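Ubiquitin-like-specific protease 2 (Saccharomyces cerevisiae, PDB 5LNB) removes the ubiquitin-like modifier SUMO from proteins, acting as a thiol protease of the peptidase C48 family through the catalytic domain held in this chain. Local coordinates at residues K46-F57 against N211-I220. Residues are numbered along the deposited sequence; the frame is centred on the assembly and turned at random.
Sequences KDWVNDSILDFF and NMSDCGVHVI
Val49, in the loop just before helix 51-57 of this Ulp1-type cysteine protease fold, settles over Gly216 of helix 215-220, its side chain filling a hollow there. Gly216 has no side chain, so its backbone forms a shallow floor, with Val49 CB resting 4.0 Å from Gly216 CA. One branch of Val49, CG2, meets Val217 CG2 in the same turn at 3.7 Å, the two side chains crossing at about a right angle. The other, CG1, leans toward the tip of Ile220.

Farther along, the near-parallel helices 51-57 and 215-220 run 9.9 Å apart at an angle of 11°, and the gap between them is filled by Leu54 and Ile220, whose side chains lie alongside and point opposite ways. Leu54, its CG swung anti to the backbone N (chi1 -170°), sends CD1 into the notch between Gly216 O and Val219 CG1. Ile220 answers by pushing CG2 against Phe57 CB at 3.8 Å, while its CD1 lies near Leu54 CA and obliquely beside the Phe57 ring. Leu272 of helix 264-285 closes over Ile53 and Phe57.

Toward the N-terminal ends the joint turns polar. One water donates to Ser213 O and accepts from both Val49 N and Gly216 N, tying the Val49 loop to residues 213-216. Trp48 leaves this seam to meet Trp123 and Tyr121, and Arg265 bridges the segments, reaching Asp47 O and Asp214 OD1. Beyond the water, Ser213 OG donates to Lys46 O at 2.8 Å, approaching 16° off the carbonyl plane.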
loop_
_atom_site.group_PDB
_atom_site.type_symbol
_atom_site.label_atom_id
_atom_site.label_comp_id
_atom_site.label_asym_id
_atom_site.label_seq_id
_atom_site.Cartn_x
_atom_site.Cartn_y
_atom_site.Cartn_z
ATOM N N LYS A 46 4.873 4.190 19.692
ATOM C CA LYS A 46 5.229 4.626 18.349
ATOM C C LYS A 46 6.235 3.665 17.744
ATOM O O LYS A 46 7.223 4.078 17.128
ATOM C CB LYS A 46 5.784 6.054 18.352
ATOM C CG LYS A 46 4.783 7.101 18.799
ATOM C CD LYS A 46 5.441 8.404 19.100
ATOM C CE LYS A 46 4.451 9.360 19.744
ATOM N NZ LYS A 46 5.081 10.676 20.016
ATOM N N ASP A 47 6.012 2.368 17.929
ATOM C CA ASP A 47 6.937 1.379 17.399
ATOM C C ASP A 47 6.891 1.361 15.879
ATOM O O ASP A 47 5.872 1.683 15.259
ATOM C CB ASP A 47 6.609 -0.011 17.941
ATOM C CG ASP A 47 7.030 -0.193 19.392
ATOM O OD1 ASP A 47 7.480 0.782 20.027
ATOM O OD2 ASP A 47 6.914 -1.327 19.892
ATOM N N TRP A 48 8.022 0.991 15.278
ATOM C CA TRP A 48 8.072 0.750 13.842
ATOM C C TRP A 48 7.002 -0.260 13.442
ATOM O O TRP A 48 6.817 -1.279 14.103
ATOM C CB TRP A 48 9.462 0.250 13.434
ATOM C CG TRP A 48 9.552 -0.093 11.971
ATOM C CD1 TRP A 48 9.517 0.777 10.914
ATOM C CD2 TRP A 48 9.671 -1.402 11.404
ATOM N NE1 TRP A 48 9.620 0.089 9.729
ATOM C CE2 TRP A 48 9.711 -1.251 10.003
ATOM C CE3 TRP A 48 9.754 -2.690 11.948
ATOM C CZ2 TRP A 48 9.821 -2.336 9.141
ATOM C CZ3 TRP A 48 9.869 -3.763 11.088
ATOM C CH2 TRP A 48 9.901 -3.581 9.702
ATOM N N VAL A 49 6.272 0.045 12.377
ATOM C CA VAL A 49 5.212 -0.834 11.897
ATOM C C VAL A 49 5.841 -1.911 11.018
ATOM O O VAL A 49 6.453 -1.602 9.992
ATOM C CB VAL A 49 4.149 -0.038 11.125
ATOM C CG1 VAL A 49 3.135 -0.971 10.526
ATOM C CG2 VAL A 49 3.462 0.965 12.043
ATOM N N ASN A 50 5.691 -3.178 11.411
ATOM C CA ASN A 50 6.348 -4.246 10.657
ATOM C C ASN A 50 5.565 -4.603 9.385
ATOM O O ASN A 50 4.447 -4.135 9.152
ATOM C CB ASN A 50 6.545 -5.491 11.531
ATOM C CG ASN A 50 5.240 -6.027 12.093
ATOM O OD1 ASN A 50 4.319 -6.373 11.350
ATOM N ND2 ASN A 50 5.153 -6.091 13.414
ATOM N N ASP A 51 6.189 -5.441 8.546
ATOM C CA ASP A 51 5.611 -5.798 7.248
ATOM C C ASP A 51 4.268 -6.501 7.399
ATOM O O ASP A 51 3.374 -6.330 6.559
ATOM C CB ASP A 51 6.569 -6.701 6.476
ATOM C CG ASP A 51 7.938 -6.090 6.311
ATOM O OD1 ASP A 51 8.021 -4.941 5.831
ATOM O OD2 ASP A 51 8.935 -6.756 6.660
ATOM N N SER A 52 4.124 -7.335 8.436
ATOM C CA SER A 52 2.891 -8.093 8.609
ATOM C C SER A 52 1.707 -7.162 8.793
ATOM O O SER A 52 0.662 -7.323 8.148
ATOM C CB SER A 52 3.012 -9.035 9.807
ATOM O OG SER A 52 4.072 -9.944 9.608
ATOM N N ILE A 53 1.852 -6.189 9.688
ATOM C CA ILE A 53 0.771 -5.253 9.956
ATOM C C ILE A 53 0.469 -4.432 8.713
ATOM O O ILE A 53 -0.690 -4.269 8.319
ATOM C CB ILE A 53 1.132 -4.351 11.148
ATOM C CG1 ILE A 53 1.203 -5.165 12.449
ATOM C CG2 ILE A 53 0.134 -3.230 11.254
ATOM C CD1 ILE A 53 -0.086 -5.882 12.802
ATOM N N LEU A 54 1.506 -3.904 8.077
ATOM C CA LEU A 54 1.275 -3.026 6.938
ATOM C C LEU A 54 0.673 -3.789 5.762
ATOM O O LEU A 54 -0.291 -3.319 5.146
ATOM C CB LEU A 54 2.572 -2.333 6.535
ATOM C CG LEU A 54 2.292 -1.235 5.514
ATOM C CD1 LEU A 54 3.067 -0.016 5.892
ATOM C CD2 LEU A 54 2.646 -1.722 4.098
ATOM N N ASP A 55 1.221 -4.966 5.431
ATOM C CA ASP A 55 0.663 -5.708 4.295
ATOM C C ASP A 55 -0.757 -6.184 4.592
ATOM O O ASP A 55 -1.606 -6.201 3.697
ATOM C CB ASP A 55 1.573 -6.879 3.892
ATOM C CG ASP A 55 2.889 -6.411 3.254
ATOM O OD1 ASP A 55 2.873 -5.407 2.532
ATOM O OD2 ASP A 55 3.947 -7.028 3.483
ATOM N N PHE A 56 -1.050 -6.549 5.845
ATOM C CA PHE A 56 -2.418 -6.924 6.172
ATOM C C PHE A 56 -3.381 -5.769 5.927
ATOM O O PHE A 56 -4.432 -5.942 5.300
ATOM C CB PHE A 56 -2.538 -7.388 7.618
ATOM C CG PHE A 56 -3.961 -7.610 8.035
ATOM C CD1 PHE A 56 -4.644 -8.736 7.619
ATOM C CD2 PHE A 56 -4.632 -6.674 8.802
ATOM C CE1 PHE A 56 -5.960 -8.946 7.992
ATOM C CE2 PHE A 56 -5.951 -6.879 9.167
ATOM C CZ PHE A 56 -6.612 -8.017 8.758
ATOM N N PHE A 57 -3.044 -4.577 6.418
ATOM C CA PHE A 57 -4.001 -3.480 6.359
ATOM C C PHE A 57 -4.124 -2.863 4.972
ATOM O O PHE A 57 -5.216 -2.419 4.600
ATOM C CB PHE A 57 -3.631 -2.417 7.381
ATOM C CG PHE A 57 -4.266 -2.634 8.710
ATOM C CD1 PHE A 57 -5.651 -2.639 8.831
ATOM C CD2 PHE A 57 -3.493 -2.830 9.844
ATOM C CE1 PHE A 57 -6.263 -2.837 10.071
ATOM C CE2 PHE A 57 -4.100 -3.015 11.089
ATOM C CZ PHE A 57 -5.483 -3.016 11.197
ATOM N N ASN A 211 7.878 12.013 12.578
ATOM C CA ASN A 211 8.231 10.758 13.257
ATOM C C ASN A 211 8.424 9.661 12.222
ATOM O O ASN A 211 7.446 9.163 11.659
ATOM C CB ASN A 211 7.141 10.312 14.228
ATOM C CG ASN A 211 6.855 11.317 15.317
ATOM O OD1 ASN A 211 7.619 12.254 15.552
ATOM N ND2 ASN A 211 5.732 11.125 15.991
ATOM N N MET A 212 9.666 9.233 11.997
ATOM C CA MET A 212 9.869 8.184 11.003
ATOM C C MET A 212 9.143 6.899 11.396
ATOM O O MET A 212 8.569 6.215 10.539
ATOM C CB MET A 212 11.359 7.913 10.786
ATOM C CG MET A 212 11.605 6.950 9.615
ATOM S SD MET A 212 13.292 6.996 8.996
ATOM C CE MET A 212 14.163 6.200 10.338
ATOM N N SER A 213 9.128 6.572 12.693
ATOM C CA SER A 213 8.503 5.333 13.147
ATOM C C SER A 213 6.982 5.346 13.014
ATOM O O SER A 213 6.372 4.277 13.078
ATOM C CB SER A 213 8.913 5.041 14.592
ATOM O OG SER A 213 8.395 5.998 15.502
ATOM N N ASP A 214 6.358 6.517 12.817
ATOM C CA ASP A 214 4.942 6.586 12.452
ATOM C C ASP A 214 4.688 6.435 10.948
ATOM O O ASP A 214 3.521 6.351 10.543
ATOM C CB ASP A 214 4.311 7.914 12.898
ATOM C CG ASP A 214 4.026 7.984 14.406
ATOM O OD1 ASP A 214 3.925 6.928 15.077
ATOM O OD2 ASP A 214 3.894 9.122 14.914
ATOM N N CYS A 215 5.729 6.421 10.110
ATOM C CA CYS A 215 5.514 6.388 8.660
ATOM C C CYS A 215 4.636 5.217 8.223
ATOM O O CYS A 215 3.806 5.360 7.317
ATOM C CB CYS A 215 6.853 6.326 7.933
ATOM S SG CYS A 215 7.725 7.873 7.980
ATOM N N GLY A 216 4.809 4.048 8.841
ATOM C CA GLY A 216 4.000 2.904 8.447
ATOM C C GLY A 216 2.514 3.131 8.659
ATOM O O GLY A 216 1.693 2.648 7.873
ATOM N N VAL A 217 2.154 3.874 9.714
ATOM C CA VAL A 217 0.757 4.196 9.993
ATOM C C VAL A 217 0.215 5.168 8.951
ATOM O O VAL A 217 -0.942 5.067 8.531
ATOM C CB VAL A 217 0.615 4.768 11.422
ATOM C CG1 VAL A 217 -0.813 5.242 11.691
ATOM C CG2 VAL A 217 1.026 3.744 12.461
ATOM N N HIS A 218 1.035 6.135 8.532
ATOM C CA HIS A 218 0.606 7.068 7.496
ATOM C C HIS A 218 0.417 6.370 6.156
ATOM O O HIS A 218 -0.524 6.688 5.425
ATOM C CB HIS A 218 1.603 8.211 7.370
ATOM C CG HIS A 218 1.533 9.175 8.507
ATOM N ND1 HIS A 218 0.658 10.238 8.522
ATOM C CD2 HIS A 218 2.211 9.223 9.678
ATOM C CE1 HIS A 218 0.808 10.907 9.649
ATOM N NE2 HIS A 218 1.741 10.309 10.369
ATOM N N VAL A 219 1.301 5.423 5.812
ATOM C CA VAL A 219 1.122 4.671 4.571
ATOM C C VAL A 219 -0.241 3.989 4.563
ATOM O O VAL A 219 -1.003 4.092 3.594
ATOM C CB VAL A 219 2.257 3.648 4.372
ATOM C CG1 VAL A 219 1.827 2.601 3.333
ATOM C CG2 VAL A 219 3.532 4.337 3.903
ATOM N N ILE A 220 -0.564 3.277 5.647
ATOM C CA ILE A 220 -1.844 2.584 5.746
ATOM C C ILE A 220 -2.997 3.560 5.530
ATOM O O ILE A 220 -3.912 3.302 4.739
ATOM C CB ILE A 220 -1.950 1.865 7.103
ATOM C CG1 ILE A 220 -0.944 0.707 7.176
ATOM C CG2 ILE A 220 -3.403 1.401 7.386
ATOM C CD1 ILE A 220 -0.766 0.115 8.576
HETATM O O HOH W 1 6.457 2.822 10.919
#